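Local coordinates for protein putative xanthine dehydrogenase YAGS fad-binding subunit (Escherichia coli, PDB 5G5G) that probably oxidises aldehydes as the large molybdenum-binding subunit of a periplasmic aldehyde oxidase, carrying the pterin cytosine dinucleotide form of the cofactor, at residues P154-F165 against A330-L338. Numbering follows the deposited sequence.
Sequences PEDTPDKNVGDF and ANRHTGLRL
Lys160, Asn161 and Val162 pair antiparallel with Thr334, His333 and Arg332, adding a short edge strand to a mixed beta sheet within the molybdopterin cofactor-binding region. Reciprocal backbone hydrogen bonds join Lys160 to Thr334 and Val162 to Arg332; His333 and Asn161 form the non-hydrogen-bonded pair between them. On its other side strand 331-340 is bonded to strand 299-310. Just before the edge strand, Asp159 reaches across with its whole side chain. Asp159 CB rests 3.3 Å from Thr334 O. With CG anti to the carbonyl carbon (chi1 -70°), the carboxylate faces the end of Arg337, its plane only 7° from that of the guanidinium. Asp159 OD1 presents its syn lone pair to Arg337 NH1 at 2.8 Å, and Asp159 OD2 receives Arg337 NH2 at 2.9 Å, giving a bidentate, end-on salt bridge. Asp159 OD1 also lies 3.3 Å from Gly335 CA; a water that accepts from Leu336 N is within bonding distance of both Asp159 OD1 and Thr157 O, while OD2 meets the edge of the His333 ring at CE1. NH1 of Arg337 donates in addition to Leu336 O, which helps fix the guanidinium. Beside this charge pair, His333 ND1 donates to Asn161 OD1 at 2.8 Å; amide and ring lie side by side, nearly coplanar, and NE2 of the ring is bonded to Glu305. On the reverse face Val162 CB packs on Arg332 CG (3.9 Å), the methylenes serving as an apolar surface while the guanidinium bonds Ser323 O. There too a second water bridges Lys160 O and Thr334 OG1, a hydroxyl also bonded to Glu324. Past Gly163 the chain turns into helix 165-171, N-capped by Asp164 through OD1 to Gly167 N; the Asp164 N-H points almost straight (174°) at a lone pair of Asn331 OD1, N to OD1 2.8 Å.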
ATOM      1  N   PRO C 154     -15.718  -4.091  28.147  1.00 29.13           N
ATOM      2  CA  PRO C 154     -14.748  -4.959  28.823  1.00 31.19           C
ATOM      3  C   PRO C 154     -14.597  -4.559  30.302  1.00 34.97           C
ATOM      4  O   PRO C 154     -14.770  -3.391  30.643  1.00 31.65           O
ATOM      5  CB  PRO C 154     -13.456  -4.750  28.009  1.00 29.77           C
ATOM      6  CG  PRO C 154     -13.900  -4.165  26.703  1.00 28.20           C
ATOM      7  CD  PRO C 154     -15.113  -3.332  27.042  1.00 27.98           C
ATOM      8  N   GLU C 155     -14.311  -5.555  31.153  1.00 41.70           N
ATOM      9  CA  GLU C 155     -14.167  -5.401  32.617  1.00 48.13           C
ATOM     10  C   GLU C 155     -13.257  -4.242  33.023  1.00 46.17           C
ATOM     11  O   GLU C 155     -13.612  -3.443  33.906  1.00 47.95           O
ATOM     12  CB  GLU C 155     -13.594  -6.710  33.191  1.00 56.42           C
ATOM     13  CG  GLU C 155     -13.255  -6.742  34.689  1.00 63.89           C
ATOM     14  CD  GLU C 155     -12.172  -7.779  35.008  1.00 70.93           C
ATOM     15  OE1 GLU C 155     -12.058  -8.800  34.271  1.00 69.12           O
ATOM     16  OE2 GLU C 155     -11.430  -7.564  35.998  1.00 74.11           O
ATOM     17  N   ASP C 156     -12.106  -4.164  32.368  1.00 42.95           N
ATOM     18  CA  ASP C 156     -11.124  -3.119  32.634  1.00 44.21           C
ATOM     19  C   ASP C 156     -11.335  -1.800  31.874  1.00 39.73           C
ATOM     20  O   ASP C 156     -10.467  -0.923  31.915  1.00 37.47           O
ATOM     21  CB  ASP C 156      -9.731  -3.656  32.281  1.00 50.34           C
ATOM     22  CG  ASP C 156      -9.594  -4.004  30.805  1.00 54.28           C
ATOM     23  OD1 ASP C 156     -10.632  -4.016  30.092  1.00 58.60           O
ATOM     24  OD2 ASP C 156      -8.456  -4.271  30.360  1.00 58.72           O
ATOM     25  N   THR C 157     -12.434  -1.671  31.128  1.00 35.20           N
ATOM     26  CA  THR C 157     -12.665  -0.485  30.309  1.00 32.63           C
ATOM     27  C   THR C 157     -14.132  -0.027  30.449  1.00 29.89           C
ATOM     28  O   THR C 157     -14.933  -0.141  29.527  1.00 27.73           O
ATOM     29  CB  THR C 157     -12.323  -0.759  28.845  1.00 34.66           C
ATOM     30  OG1 THR C 157     -11.073  -1.446  28.766  1.00 38.97           O
ATOM     31  CG2 THR C 157     -12.256   0.526  28.076  1.00 34.62           C
ATOM     32  N   PRO C 158     -14.487   0.495  31.616  1.00 27.15           N
ATOM     33  CA  PRO C 158     -15.891   0.810  31.873  1.00 26.45           C
ATOM     34  C   PRO C 158     -16.343   2.063  31.098  1.00 23.53           C
ATOM     35  O   PRO C 158     -15.512   2.860  30.704  1.00 22.95           O
ATOM     36  CB  PRO C 158     -15.913   1.038  33.394  1.00 27.59           C
ATOM     37  CG  PRO C 158     -14.575   1.592  33.684  1.00 27.49           C
ATOM     38  CD  PRO C 158     -13.646   0.805  32.788  1.00 27.79           C
ATOM     39  N   ASP C 159     -17.642   2.157  30.809  1.00 22.45           N
ATOM     40  CA  ASP C 159     -18.182   3.279  30.020  1.00 21.27           C
ATOM     41  C   ASP C 159     -17.874   4.545  30.793  1.00 21.40           C
ATOM     42  O   ASP C 159     -17.770   4.503  32.041  1.00 21.89           O
ATOM     43  CB  ASP C 159     -19.703   3.156  29.847  1.00 21.24           C
ATOM     44  CG  ASP C 159     -20.121   1.999  28.917  1.00 21.44           C
ATOM     45  OD1 ASP C 159     -19.239   1.342  28.301  1.00 20.33           O
ATOM     46  OD2 ASP C 159     -21.356   1.716  28.816  1.00 20.87           O
ATOM     47  N   LYS C 160     -17.830   5.662  30.099  1.00 20.57           N
ATOM     48  CA  LYS C 160     -17.585   6.925  30.751  1.00 21.66           C
ATOM     49  C   LYS C 160     -18.850   7.775  30.627  1.00 20.60           C
ATOM     50  O   LYS C 160     -19.327   8.000  29.538  1.00 18.77           O
ATOM     51  CB  LYS C 160     -16.401   7.590  30.116  1.00 24.05           C
ATOM     52  CG  LYS C 160     -16.008   8.879  30.785  1.00 29.05           C
ATOM     53  CD  LYS C 160     -15.047   9.616  29.863  1.00 33.35           C
ATOM     54  CE  LYS C 160     -14.716  10.985  30.388  1.00 38.33           C
ATOM     55  NZ  LYS C 160     -13.788  10.869  31.566  1.00 43.37           N
ATOM     56  N   ASN C 161     -19.364   8.238  31.756  1.00 20.53           N
ATOM     57  CA  ASN C 161     -20.585   9.025  31.797  1.00 21.06           C
ATOM     58  C   ASN C 161     -20.398  10.349  32.522  1.00 21.54           C
ATOM     59  O   ASN C 161     -19.800  10.380  33.547  1.00 21.65           O
ATOM     60  CB  ASN C 161     -21.710   8.249  32.463  1.00 22.50           C
ATOM     61  CG  ASN C 161     -22.112   7.016  31.685  1.00 23.62           C
ATOM     62  OD1 ASN C 161     -22.551   7.114  30.600  1.00 26.11           O
ATOM     63  ND2 ASN C 161     -21.961   5.891  32.266  1.00 23.67           N
ATOM     64  N   VAL C 162     -20.928  11.404  31.940  1.00 20.48           N
ATOM     65  CA  VAL C 162     -20.814  12.737  32.481  1.00 20.35           C
ATOM     66  C   VAL C 162     -22.263  13.295  32.382  1.00 20.67           C
ATOM     67  O   VAL C 162     -22.915  13.204  31.345  1.00 19.26           O
ATOM     68  CB  VAL C 162     -19.865  13.608  31.622  1.00 19.92           C
ATOM     69  CG1 VAL C 162     -19.770  15.053  32.125  1.00 20.56           C
ATOM     70  CG2 VAL C 162     -18.457  12.989  31.510  1.00 20.13           C
ATOM     71  N   GLY C 163     -22.722  13.929  33.436  1.00 21.44           N
ATOM     72  CA  GLY C 163     -24.066  14.517  33.459  1.00 22.35           C
ATOM     73  C   GLY C 163     -25.151  13.502  33.163  1.00 22.98           C
ATOM     74  O   GLY C 163     -25.058  12.358  33.574  1.00 23.75           O
ATOM     75  N   ASP C 164     -26.170  13.901  32.412  1.00 22.99           N
ATOM     76  CA  ASP C 164     -27.319  13.058  32.139  1.00 22.88           C
ATOM     77  C   ASP C 164     -27.552  13.027  30.628  1.00 21.72           C
ATOM     78  O   ASP C 164     -28.323  13.820  30.111  1.00 20.43           O
ATOM     79  CB  ASP C 164     -28.506  13.622  32.876  1.00 24.49           C
ATOM     80  CG  ASP C 164     -29.798  12.888  32.592  1.00 25.47           C
ATOM     81  OD1 ASP C 164     -29.822  11.783  32.029  1.00 25.81           O
ATOM     82  OD2 ASP C 164     -30.825  13.481  32.931  1.00 26.99           O
ATOM     83  N   PHE C 165     -26.854  12.119  29.934  1.00 20.15           N
ATOM     84  CA  PHE C 165     -26.977  12.038  28.478  1.00 19.63           C
ATOM     85  C   PHE C 165     -28.438  11.835  28.036  1.00 20.81           C
ATOM     86  O   PHE C 165     -28.934  12.537  27.166  1.00 20.67           O
ATOM     87  CB  PHE C 165     -26.073  10.972  27.825  1.00 18.72           C
ATOM     88  CG  PHE C 165     -26.437  10.798  26.383  1.00 18.23           C
ATOM     89  CD1 PHE C 165     -26.041  11.748  25.466  1.00 17.58           C
ATOM     90  CD2 PHE C 165     -27.355   9.814  26.006  1.00 18.75           C
ATOM     91  CE1 PHE C 165     -26.470  11.697  24.153  1.00 17.76           C
ATOM     92  CE2 PHE C 165     -27.814   9.745  24.702  1.00 18.51           C
ATOM     93  CZ  PHE C 165     -27.380  10.686  23.776  1.00 17.90           C
ATOM     94  N   ALA C 330     -22.236  19.117  28.079  1.00 16.52           N
ATOM     95  CA  ALA C 330     -22.258  18.777  29.507  1.00 17.24           C
ATOM     96  C   ALA C 330     -22.719  17.351  29.803  1.00 17.67           C
ATOM     97  O   ALA C 330     -22.514  16.839  30.934  1.00 18.96           O
ATOM     98  CB  ALA C 330     -23.114  19.786  30.252  1.00 18.16           C
ATOM     99  N   ASN C 331     -23.311  16.677  28.819  1.00 16.92           N
ATOM    100  CA  ASN C 331     -23.953  15.396  29.069  1.00 17.14           C
ATOM    101  C   ASN C 331     -23.463  14.423  28.051  1.00 16.59           C
ATOM    102  O   ASN C 331     -23.654  14.620  26.841  1.00 15.67           O
ATOM    103  CB  ASN C 331     -25.481  15.558  29.008  1.00 17.96           C
ATOM    104  CG  ASN C 331     -25.966  16.630  29.939  1.00 18.65           C
ATOM    105  OD1 ASN C 331     -26.096  16.399  31.143  1.00 19.41           O
ATOM    106  ND2 ASN C 331     -26.180  17.829  29.421  1.00 18.84           N
ATOM    107  N   ARG C 332     -22.729  13.432  28.538  1.00 16.43           N
ATOM    108  CA  ARG C 332     -21.897  12.603  27.671  1.00 15.72           C
ATOM    109  C   ARG C 332     -21.892  11.146  28.080  1.00 16.41           C
ATOM    110  O   ARG C 332     -21.948  10.799  29.265  1.00 16.88           O
ATOM    111  CB  ARG C 332     -20.422  13.098  27.714  1.00 15.42           C
ATOM    112  CG  ARG C 332     -20.265  14.611  27.843  1.00 15.19           C
ATOM    113  CD  ARG C 332     -18.799  15.032  27.907  1.00 14.85           C
ATOM    114  NE  ARG C 332     -18.072  14.880  26.652  1.00 14.40           N
ATOM    115  CZ  ARG C 332     -17.853  15.816  25.725  1.00 14.17           C
ATOM    116  NH1 ARG C 332     -18.307  17.025  25.885  1.00 14.49           N
ATOM    117  NH2 ARG C 332     -17.124  15.532  24.659  1.00 13.92           N
ATOM    118  N   HIS C 333     -21.818  10.288  27.087  1.00 16.58           N
ATOM    119  CA  HIS C 333     -21.648   8.864  27.324  1.00 17.36           C
ATOM    120  C   HIS C 333     -20.742   8.282  26.237  1.00 17.20           C
ATOM    121  O   HIS C 333     -20.935   8.540  25.025  1.00 16.90           O
ATOM    122  CB  HIS C 333     -23.005   8.171  27.411  1.00 18.47           C
ATOM    123  CG  HIS C 333     -22.950   6.700  27.171  1.00 18.51           C
ATOM    124  ND1 HIS C 333     -22.678   5.800  28.170  1.00 19.17           N
ATOM    125  CD2 HIS C 333     -23.107   5.970  26.041  1.00 18.57           C
ATOM    126  CE1 HIS C 333     -22.668   4.571  27.679  1.00 19.50           C
ATOM    127  NE2 HIS C 333     -22.891   4.644  26.377  1.00 19.53           N
ATOM    128  N   THR C 334     -19.733   7.514  26.653  1.00 16.78           N
ATOM    129  CA  THR C 334     -18.915   6.805  25.689  1.00 16.68           C
ATOM    130  C   THR C 334     -18.707   5.406  26.171  1.00 16.83           C
ATOM    131  O   THR C 334     -18.672   5.143  27.365  1.00 17.18           O
ATOM    132  CB  THR C 334     -17.538   7.478  25.435  1.00 16.84           C
ATOM    133  OG1 THR C 334     -16.958   7.882  26.670  1.00 17.62           O
ATOM    134  CG2 THR C 334     -17.642   8.701  24.631  1.00 17.05           C
ATOM    135  N   GLY C 335     -18.609   4.473  25.233  1.00 16.85           N
ATOM    136  CA  GLY C 335     -18.426   3.094  25.582  1.00 17.50           C
ATOM    137  C   GLY C 335     -17.908   2.247  24.465  1.00 17.32           C
ATOM    138  O   GLY C 335     -18.269   2.448  23.301  1.00 17.05           O
ATOM    139  N   LEU C 336     -17.058   1.283  24.822  1.00 17.27           N
ATOM    140  CA  LEU C 336     -16.577   0.274  23.882  1.00 17.28           C
ATOM    141  C   LEU C 336     -17.256  -1.054  24.116  1.00 17.30           C
ATOM    142  O   LEU C 336     -17.576  -1.424  25.260  1.00 18.19           O
ATOM    143  CB  LEU C 336     -15.040   0.082  23.970  1.00 17.64           C
ATOM    144  CG  LEU C 336     -14.177   1.281  23.616  1.00 17.77           C
ATOM    145  CD1 LEU C 336     -12.702   0.941  23.864  1.00 18.03           C
ATOM    146  CD2 LEU C 336     -14.442   1.726  22.180  1.00 17.15           C
ATOM    147  N   ARG C 337     -17.439  -1.798  23.027  1.00 17.35           N
ATOM    148  CA  ARG C 337     -17.999  -3.144  23.076  1.00 17.92           C
ATOM    149  C   ARG C 337     -17.083  -4.043  22.243  1.00 17.66           C
ATOM    150  O   ARG C 337     -16.832  -3.750  21.067  1.00 16.38           O
ATOM    151  CB  ARG C 337     -19.406  -3.125  22.543  1.00 18.79           C
ATOM    152  CG  ARG C 337     -20.359  -2.103  23.255  1.00 20.01           C
ATOM    153  CD  ARG C 337     -20.744  -2.603  24.565  1.00 22.00           C
ATOM    154  NE  ARG C 337     -21.661  -1.633  25.222  1.00 24.39           N
ATOM    155  CZ  ARG C 337     -21.292  -0.603  25.989  1.00 23.69           C
ATOM    156  NH1 ARG C 337     -20.019  -0.403  26.284  1.00 22.32           N
ATOM    157  NH2 ARG C 337     -22.243   0.154  26.575  1.00 24.46           N
ATOM    158  N   LEU C 338     -16.608  -5.125  22.856  1.00 17.57           N
ATOM    159  CA  LEU C 338     -15.607  -5.973  22.223  1.00 18.08           C
ATOM    160  C   LEU C 338     -16.175  -7.373  21.972  1.00 18.10           C
ATOM    161  O   LEU C 338     -16.419  -8.123  22.927  1.00 18.94           O
ATOM    162  CB  LEU C 338     -14.354  -6.023  23.125  1.00 18.40           C
ATOM    163  CG  LEU C 338     -13.204  -6.848  22.538  1.00 18.91           C
ATOM    164  CD1 LEU C 338     -12.733  -6.387  21.185  1.00 18.58           C
ATOM    165  CD2 LEU C 338     -12.096  -6.829  23.570  1.00 19.93           C
TER
HETATM  166  O   HOH W   1     -16.529   1.315  27.681  1.00 15.67           O
HETATM  167  O   HOH W   2     -18.135  10.176  27.993  1.00 19.87           O